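Local structure of insecticidal crystal protein Cry7Cal (Bacillus thuringiensis, 5ZI1) at residues G92-W100 and L111-S119; S341-L349 and S388-N396. The protein is an insecticidal crystal toxin of the delta-endotoxin family, active against the migratory locust, and probably acts by binding receptors and damaging gut-cell membranes through its helical domain. All coordinates share one frame; numbering follows the deposited sequence.

Interaction 1. Residues G92-W100 and L111-S119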
loop_
_atom_site.group_PDB
_atom_site.type_symbol
_atom_site.label_atom_id
_atom_site.label_comp_id
_atom_site.label_asym_id
_atom_site.label_seq_id
_atom_site.Cartn_x
_atom_site.Cartn_y
_atom_site.Cartn_z
ATOM N N GLY A 92 -6.692 23.902 18.661
ATOM C CA GLY A 92 -7.818 24.755 19.007
ATOM C C GLY A 92 -9.143 24.239 18.486
ATOM O O GLY A 92 -10.184 24.443 19.119
ATOM N N TYR A 93 -9.134 23.565 17.332
ATOM C CA TYR A 93 -10.387 23.026 16.816
ATOM C C TYR A 93 -10.856 21.829 17.647
ATOM O O TYR A 93 -12.024 21.774 18.063
ATOM C CB TYR A 93 -10.249 22.658 15.330
ATOM C CG TYR A 93 -11.432 21.851 14.828
ATOM C CD1 TYR A 93 -12.634 22.466 14.476
ATOM C CD2 TYR A 93 -11.360 20.463 14.751
ATOM C CE1 TYR A 93 -13.726 21.705 14.036
ATOM C CE2 TYR A 93 -12.420 19.709 14.311
ATOM C CZ TYR A 93 -13.603 20.317 13.959
ATOM O OH TYR A 93 -14.647 19.509 13.537
ATOM N N THR A 94 -9.966 20.855 17.897
ATOM C CA THR A 94 -10.355 19.693 18.702
ATOM C C THR A 94 -10.830 20.128 20.081
ATOM O O THR A 94 -11.842 19.629 20.594
ATOM C CB THR A 94 -9.189 18.711 18.838
ATOM O OG1 THR A 94 -8.140 19.328 19.592
ATOM C CG2 THR A 94 -8.633 18.345 17.493
ATOM N N SER A 95 -10.130 21.088 20.679
ATOM C CA SER A 95 -10.554 21.624 21.966
ATOM C C SER A 95 -11.958 22.224 21.892
ATOM O O SER A 95 -12.767 22.027 22.805
ATOM C CB SER A 95 -9.537 22.654 22.443
ATOM O OG SER A 95 -9.933 23.242 23.663
ATOM N N ALA A 96 -12.279 22.953 20.810
ATOM C CA ALA A 96 -13.632 23.490 20.683
ATOM C C ALA A 96 -14.625 22.407 20.314
ATOM O O ALA A 96 -15.786 22.463 20.744
ATOM C CB ALA A 96 -13.699 24.612 19.643
ATOM N N LEU A 97 -14.198 21.426 19.515
ATOM C CA LEU A 97 -15.069 20.288 19.237
ATOM C C LEU A 97 -15.418 19.540 20.519
ATOM O O LEU A 97 -16.541 19.052 20.679
ATOM C CB LEU A 97 -14.405 19.357 18.226
ATOM C CG LEU A 97 -15.311 18.261 17.663
ATOM C CD1 LEU A 97 -16.609 18.858 17.113
ATOM C CD2 LEU A 97 -14.570 17.488 16.582
ATOM N N GLU A 98 -14.474 19.465 21.456
ATOM C CA GLU A 98 -14.730 18.756 22.703
ATOM C C GLU A 98 -15.673 19.545 23.598
ATOM O O GLU A 98 -16.612 18.979 24.168
ATOM C CB GLU A 98 -13.413 18.470 23.416
ATOM C CG GLU A 98 -13.515 17.384 24.461
ATOM C CD GLU A 98 -12.149 16.869 24.880
ATOM O OE1 GLU A 98 -12.108 15.854 25.606
ATOM O OE2 GLU A 98 -11.125 17.479 24.470
ATOM N N ALA A 99 -15.444 20.854 23.728
ATOM C CA ALA A 99 -16.331 21.692 24.532
ATOM C C ALA A 99 -17.762 21.642 24.017
ATOM O O ALA A 99 -18.712 21.658 24.805
ATOM C CB ALA A 99 -15.829 23.135 24.555
ATOM N N TRP A 100 -17.940 21.585 22.699
ATOM C CA TRP A 100 -19.294 21.553 22.161
ATOM C C TRP A 100 -19.929 20.187 22.379
ATOM O O TRP A 100 -21.106 20.087 22.753
ATOM C CB TRP A 100 -19.289 21.913 20.671
ATOM C CG TRP A 100 -20.533 21.423 19.966
ATOM C CD1 TRP A 100 -21.787 21.951 20.050
ATOM C CD2 TRP A 100 -20.632 20.293 19.090
ATOM N NE1 TRP A 100 -22.661 21.222 19.277
ATOM C CE2 TRP A 100 -21.975 20.197 18.683
ATOM C CE3 TRP A 100 -19.715 19.356 18.610
ATOM C CZ2 TRP A 100 -22.420 19.199 17.821
ATOM C CZ3 TRP A 100 -20.164 18.368 17.753
ATOM C CH2 TRP A 100 -21.502 18.297 17.369
ATOM N N LEU A 111 -21.329 28.182 18.194
ATOM C CA LEU A 111 -20.633 29.240 17.478
ATOM C C LEU A 111 -19.139 28.995 17.486
ATOM O O LEU A 111 -18.507 29.012 16.426
ATOM C CB LEU A 111 -20.952 30.601 18.084
ATOM C CG LEU A 111 -22.184 31.292 17.506
ATOM C CD1 LEU A 111 -23.324 30.325 17.165
ATOM C CD2 LEU A 111 -22.662 32.367 18.462
ATOM N N LEU A 112 -18.580 28.653 18.664
ATOM C CA LEU A 112 -17.132 28.579 18.842
ATOM C C LEU A 112 -16.509 27.478 17.999
ATOM O O LEU A 112 -15.427 27.667 17.438
ATOM C CB LEU A 112 -16.777 28.375 20.318
ATOM C CG LEU A 112 -16.797 29.662 21.141
ATOM C CD1 LEU A 112 -16.817 29.319 22.616
ATOM C CD2 LEU A 112 -15.596 30.547 20.802
ATOM N N VAL A 113 -17.165 26.324 17.884
ATOM C CA VAL A 113 -16.534 25.266 17.109
ATOM C C VAL A 113 -16.707 25.524 15.618
ATOM O O VAL A 113 -15.789 25.233 14.840
ATOM C CB VAL A 113 -17.037 23.870 17.537
ATOM C CG1 VAL A 113 -18.547 23.717 17.318
ATOM C CG2 VAL A 113 -16.260 22.790 16.812
ATOM N N TYR A 114 -17.836 26.122 15.211
ATOM C CA TYR A 114 -17.985 26.584 13.832
ATOM C C TYR A 114 -16.859 27.526 13.428
ATOM O O TYR A 114 -16.273 27.362 12.342
ATOM C CB TYR A 114 -19.329 27.259 13.616
ATOM C CG TYR A 114 -19.461 27.919 12.248
ATOM C CD1 TYR A 114 -19.964 27.209 11.174
ATOM C CD2 TYR A 114 -19.095 29.236 12.030
ATOM C CE1 TYR A 114 -20.076 27.771 9.928
ATOM C CE2 TYR A 114 -19.210 29.810 10.781
ATOM C CZ TYR A 114 -19.716 29.080 9.735
ATOM O OH TYR A 114 -19.854 29.652 8.482
ATOM N N GLU A 115 -16.551 28.526 14.265
ATOM C CA GLU A 115 -15.493 29.479 13.943
ATOM C C GLU A 115 -14.131 28.829 13.818
ATOM O O GLU A 115 -13.386 29.163 12.909
ATOM C CB GLU A 115 -15.460 30.531 15.038
ATOM C CG GLU A 115 -14.558 31.722 14.731
ATOM C CD GLU A 115 -13.453 31.885 15.748
ATOM O OE1 GLU A 115 -12.420 31.206 15.589
ATOM O OE2 GLU A 115 -13.622 32.679 16.699
ATOM N N ARG A 116 -13.747 27.977 14.787
ATOM C CA ARG A 116 -12.475 27.272 14.675
ATOM C C ARG A 116 -12.429 26.394 13.440
ATOM O O ARG A 116 -11.357 26.241 12.838
ATOM C CB ARG A 116 -12.180 26.433 15.917
ATOM C CG ARG A 116 -12.276 27.222 17.192
ATOM C CD ARG A 116 -10.910 27.782 17.570
ATOM N NE ARG A 116 -11.011 28.480 18.850
ATOM C CZ ARG A 116 -11.292 29.773 18.980
ATOM N NH1 ARG A 116 -11.480 30.531 17.895
ATOM N NH2 ARG A 116 -11.382 30.298 20.187
ATOM N N PHE A 117 -13.568 25.835 13.029
ATOM C CA PHE A 117 -13.555 24.979 11.850
ATOM C C PHE A 117 -13.219 25.779 10.594
ATOM O O PHE A 117 -12.282 25.441 9.862
ATOM C CB PHE A 117 -14.893 24.259 11.680
ATOM C CG PHE A 117 -14.992 23.532 10.365
ATOM C CD1 PHE A 117 -14.469 22.257 10.232
ATOM C CD2 PHE A 117 -15.533 24.145 9.246
ATOM C CE1 PHE A 117 -14.523 21.592 9.014
ATOM C CE2 PHE A 117 -15.590 23.493 8.017
ATOM C CZ PHE A 117 -15.088 22.215 7.902
ATOM N N VAL A 118 -13.987 26.837 10.312
ATOM C CA VAL A 118 -13.755 27.553 9.057
ATOM C C VAL A 118 -12.429 28.295 9.111
ATOM O O VAL A 118 -11.718 28.376 8.101
ATOM C CB VAL A 118 -14.930 28.491 8.695
ATOM C CG1 VAL A 118 -16.273 27.751 8.765
ATOM C CG2 VAL A 118 -14.955 29.704 9.580
ATOM N N SER A 119 -12.028 28.790 10.283
ATOM C CA SER A 119 -10.697 29.383 10.362
ATOM C C SER A 119 -9.610 28.336 10.161
ATOM O O SER A 119 -8.581 28.633 9.546
ATOM C CB SER A 119 -10.506 30.128 11.686
ATOM O OG SER A 119 -10.605 29.254 12.798
#

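Interaction 2. Residues S341-L349 and S388-N396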
loop_
_atom_site.group_PDB
_atom_site.type_symbol
_atom_site.label_atom_id
_atom_site.label_comp_id
_atom_site.label_asym_id
_atom_site.label_seq_id
_atom_site.Cartn_x
_atom_site.Cartn_y
_atom_site.Cartn_z
ATOM N N SER A 341 23.369 -28.508 -7.322
ATOM C CA SER A 341 23.118 -28.192 -5.929
ATOM C C SER A 341 23.303 -29.439 -5.076
ATOM O O SER A 341 22.944 -30.546 -5.482
ATOM C CB SER A 341 21.703 -27.658 -5.747
ATOM O OG SER A 341 20.767 -28.682 -6.033
ATOM N N THR A 342 23.860 -29.243 -3.887
ATOM C CA THR A 342 24.028 -30.295 -2.889
ATOM C C THR A 342 23.287 -29.960 -1.603
ATOM O O THR A 342 23.365 -30.728 -0.633
ATOM C CB THR A 342 25.519 -30.512 -2.574
ATOM O OG1 THR A 342 26.085 -29.282 -2.106
ATOM C CG2 THR A 342 26.283 -30.952 -3.809
ATOM N N LEU A 343 22.591 -28.819 -1.565
ATOM C CA LEU A 343 21.937 -28.321 -0.366
ATOM C C LEU A 343 20.556 -27.817 -0.743
ATOM O O LEU A 343 20.332 -27.350 -1.866
ATOM C CB LEU A 343 22.731 -27.196 0.310
ATOM C CG LEU A 343 24.223 -27.431 0.576
ATOM C CD1 LEU A 343 24.962 -26.106 0.782
ATOM C CD2 LEU A 343 24.444 -28.369 1.770
ATOM N N SER A 344 19.641 -27.900 0.220
ATOM C CA SER A 344 18.234 -27.634 -0.022
ATOM C C SER A 344 17.561 -27.306 1.297
ATOM O O SER A 344 17.825 -27.956 2.305
ATOM C CB SER A 344 17.551 -28.837 -0.674
ATOM O OG SER A 344 16.152 -28.633 -0.774
ATOM N N HIS A 345 16.700 -26.295 1.286
ATOM C CA HIS A 345 15.845 -26.040 2.434
ATOM C C HIS A 345 14.479 -25.599 1.944
ATOM O O HIS A 345 14.362 -24.834 0.982
ATOM C CB HIS A 345 16.432 -24.987 3.376
ATOM C CG HIS A 345 15.741 -24.925 4.704
ATOM N ND1 HIS A 345 14.552 -24.243 4.900
ATOM C CD2 HIS A 345 16.060 -25.483 5.899
ATOM C CE1 HIS A 345 14.184 -24.369 6.166
ATOM N NE2 HIS A 345 15.083 -25.118 6.793
ATOM N N THR A 346 13.445 -26.098 2.599
ATOM C CA THR A 346 12.077 -25.728 2.268
ATOM C C THR A 346 11.453 -25.096 3.501
ATOM O O THR A 346 11.393 -25.723 4.564
ATOM C CB THR A 346 11.273 -26.936 1.787
ATOM O OG1 THR A 346 11.882 -27.477 0.608
ATOM C CG2 THR A 346 9.850 -26.526 1.441
ATOM N N PHE A 347 11.032 -23.841 3.370
ATOM C CA PHE A 347 10.207 -23.204 4.383
ATOM C C PHE A 347 8.742 -23.476 4.048
ATOM O O PHE A 347 8.307 -23.224 2.921
ATOM C CB PHE A 347 10.451 -21.698 4.431
ATOM C CG PHE A 347 11.897 -21.269 4.645
ATOM C CD1 PHE A 347 12.762 -21.113 3.575
ATOM C CD2 PHE A 347 12.344 -20.908 5.908
ATOM C CE1 PHE A 347 14.078 -20.656 3.768
ATOM C CE2 PHE A 347 13.645 -20.441 6.109
ATOM C CZ PHE A 347 14.512 -20.309 5.035
ATOM N N ASP A 348 7.979 -23.986 5.018
ATOM C CA ASP A 348 6.543 -24.209 4.844
ATOM C C ASP A 348 5.812 -23.067 5.534
ATOM O O ASP A 348 5.792 -22.990 6.768
ATOM C CB ASP A 348 6.124 -25.563 5.406
ATOM C CG ASP A 348 6.851 -26.722 4.729
ATOM O OD1 ASP A 348 7.717 -27.357 5.397
ATOM O OD2 ASP A 348 6.544 -27.017 3.548
ATOM N N LEU A 349 5.227 -22.170 4.741
ATOM C CA LEU A 349 4.721 -20.906 5.264
ATOM C C LEU A 349 3.201 -20.756 5.223
ATOM O O LEU A 349 2.691 -19.771 5.777
ATOM C CB LEU A 349 5.364 -19.735 4.521
ATOM C CG LEU A 349 6.886 -19.822 4.444
ATOM C CD1 LEU A 349 7.392 -18.573 3.791
ATOM C CD2 LEU A 349 7.516 -20.005 5.818
ATOM N N SER A 388 6.711 -18.812 15.555
ATOM C CA SER A 388 7.530 -19.850 14.961
ATOM C C SER A 388 8.765 -19.211 14.340
ATOM O O SER A 388 8.818 -18.005 14.086
ATOM C CB SER A 388 6.760 -20.654 13.916
ATOM O OG SER A 388 6.456 -19.837 12.798
ATOM N N GLU A 389 9.767 -20.045 14.124
ATOM C CA GLU A 389 11.038 -19.636 13.557
ATOM C C GLU A 389 11.505 -20.748 12.636
ATOM O O GLU A 389 11.249 -21.927 12.890
ATOM C CB GLU A 389 12.073 -19.373 14.654
ATOM C CG GLU A 389 13.118 -18.336 14.314
ATOM C CD GLU A 389 13.655 -17.633 15.550
ATOM O OE1 GLU A 389 14.875 -17.732 15.810
ATOM O OE2 GLU A 389 12.857 -16.978 16.265
ATOM N N ASP A 390 12.163 -20.373 11.553
ATOM C CA ASP A 390 12.790 -21.386 10.723
ATOM C C ASP A 390 13.947 -20.757 9.954
ATOM O O ASP A 390 13.932 -19.560 9.641
ATOM C CB ASP A 390 11.778 -22.050 9.785
ATOM C CG ASP A 390 12.328 -23.324 9.174
ATOM O OD1 ASP A 390 13.374 -23.783 9.672
ATOM O OD2 ASP A 390 11.740 -23.874 8.221
ATOM N N ALA A 391 14.952 -21.574 9.660
ATOM C CA ALA A 391 16.189 -21.042 9.108
ATOM C C ALA A 391 16.952 -22.148 8.398
ATOM O O ALA A 391 16.629 -23.333 8.503
ATOM C CB ALA A 391 17.055 -20.402 10.195
ATOM N N PHE A 392 17.931 -21.724 7.612
ATOM C CA PHE A 392 18.984 -22.591 7.115
ATOM C C PHE A 392 20.296 -21.854 7.297
ATOM O O PHE A 392 20.357 -20.625 7.168
ATOM C CB PHE A 392 18.803 -23.008 5.632
ATOM C CG PHE A 392 18.805 -21.860 4.644
ATOM C CD1 PHE A 392 19.993 -21.285 4.212
ATOM C CD2 PHE A 392 17.616 -21.407 4.101
ATOM C CE1 PHE A 392 20.000 -20.241 3.292
ATOM C CE2 PHE A 392 17.607 -20.362 3.175
ATOM C CZ PHE A 392 18.798 -19.777 2.775
ATOM N N SER A 393 21.333 -22.610 7.632
ATOM C CA SER A 393 22.673 -22.074 7.835
ATOM C C SER A 393 23.632 -22.976 7.081
ATOM O O SER A 393 23.857 -24.124 7.484
ATOM C CB SER A 393 23.027 -22.001 9.313
ATOM O OG SER A 393 24.051 -21.046 9.519
ATOM N N PHE A 394 24.151 -22.473 5.967
ATOM C CA PHE A 394 25.032 -23.223 5.094
ATOM C C PHE A 394 26.474 -22.794 5.310
ATOM O O PHE A 394 26.757 -21.746 5.895
ATOM C CB PHE A 394 24.639 -23.023 3.636
ATOM C CG PHE A 394 23.304 -23.590 3.289
ATOM C CD1 PHE A 394 22.860 -24.753 3.891
ATOM C CD2 PHE A 394 22.485 -22.955 2.364
ATOM C CE1 PHE A 394 21.620 -25.279 3.577
ATOM C CE2 PHE A 394 21.255 -23.476 2.035
ATOM C CZ PHE A 394 20.819 -24.643 2.643
ATOM N N SER A 395 27.387 -23.603 4.777
ATOM C CA SER A 395 28.801 -23.414 5.059
ATOM C C SER A 395 29.236 -22.017 4.661
ATOM O O SER A 395 28.748 -21.448 3.684
ATOM C CB SER A 395 29.654 -24.433 4.314
ATOM O OG SER A 395 30.171 -23.839 3.136
ATOM N N ASN A 396 30.148 -21.458 5.445
ATOM C CA ASN A 396 30.661 -20.119 5.219
ATOM C C ASN A 396 31.810 -19.862 6.186
ATOM O O ASN A 396 31.601 -19.767 7.400
ATOM C CB ASN A 396 29.539 -19.081 5.386
ATOM C CG ASN A 396 30.045 -17.668 5.352
ATOM O OD1 ASN A 396 31.132 -17.392 4.832
ATOM N ND2 ASN A 396 29.262 -16.752 5.910
HETATM O O HOH W 1 9.217 -23.451 7.997
#

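Interaction 1. Residues G92-W100 and L111-S119
Val113 is the bump of this contact, and Tyr93, Ala96, Leu97 and Trp100 form the hollow that takes it, a knob-into-hole fit between two helices. Its two methyls divide the hollow. Val113 CG2, anti to the backbone N, reaches the backbone of Leu97, 3.7 Å from Leu97 N, and also meets the Leu97 side chain and the Tyr93 ring. Val113 CG1 goes the other way, lying 3.9 Å from Trp100 CB. The branch point itself, Val113 CB, stands 3.7 Å from Ala96 O. The small Ala96 lets the backbones close in: its CA is 4.9 Å from that of Val113, and its methyl fits beside Arg116 CG at 3.9 Å. The axes of the two segments approach to 8.5 Å at 157° between their directions, so this is a nearly antiparallel helical hairpin within the helical bundle of the toxin's N-terminal domain, joining helix 73-101 to helix 107-127. At one end of the hollow Tyr93 turns its ring toward the partner helix. Tyr93 CE1 lies 3.7 Å from Phe117 CB and at the edge of the Phe117 ring, the two side chains running side by side in the same direction, while the Tyr93 hydroxyl is hydrogen-bonded to Asn157. Beyond Ala96, Arg116 bends at chi2 (-93°), which lays its aliphatic part along Gly92, with CD 3.8 Å from Gly92 O. No hydrogen bond crosses between the segments. Helix 141-165 brings Trp165 against Tyr93, Leu97 and Val113, and edge-to-face with Trp100.

Interaction 2. Residues S341-L349 and S388-N396
Phe347 and Phe392 make the tight part of this contact, with Phe347 CZ 3.4 Å from Phe392 CD2. The rings meet rim to rim, neither over the other's face, their planes 57° apart. His345 completes an aromatic cluster: its ND1 lies over the centre of the Phe347 ring, and its CB and CG pack on Phe392 CB. Leu343 CB covers one face of Phe394 as a CH-pi contact, 4.1 Å from the ring centroid, while Phe392 CD1 lies over the opposite face, toward its rim. The other end is looser and wetter. With its carboxylate anti to the backbone N (chi1 -166°), Asp390 extends across, and its OD2 comes 3.2 Å from His345 CE1 near the imidazole plane. A water links the backbone Asp348 N (a long 3.3 Å) to carboxylate atom Asp390 OD2 (2.6 Å), and exposed Ser344 and Thr346 point away. No direct hydrogen bond joins the segments, whose axes stay 7.9 Å apart: this is face-to-face packing of two antiparallel sheets in the toxin's beta-prism middle domain. Strand 343-348 edges one sheet beside 294-306, strand 387-393 another beside 369-382; Ala313 of strand 312-324 touches both Leu343 and Phe394.

Overall arrangement
The two contacts join different elements in different domains: interaction 1 pairs helices of the N-terminal domain, interaction 2 faces edge strands of two sheets in the middle domain. Their centres are 59 Å apart, on opposite sides of the chain's centre. Both are antiparallel, and neither has a direct hydrogen bond between its segments. In interaction 1 five of nine touching residues are buried and none exposed; in interaction 2 two are buried and two exposed, so it lies nearer the surface. Interaction 1 sets a valine knob among alanine, leucine and aromatic side chains, with close backbones; interaction 2 keeps its backbones farther apart, fills the gap with aromatic rings and ends in a water-bridged acid.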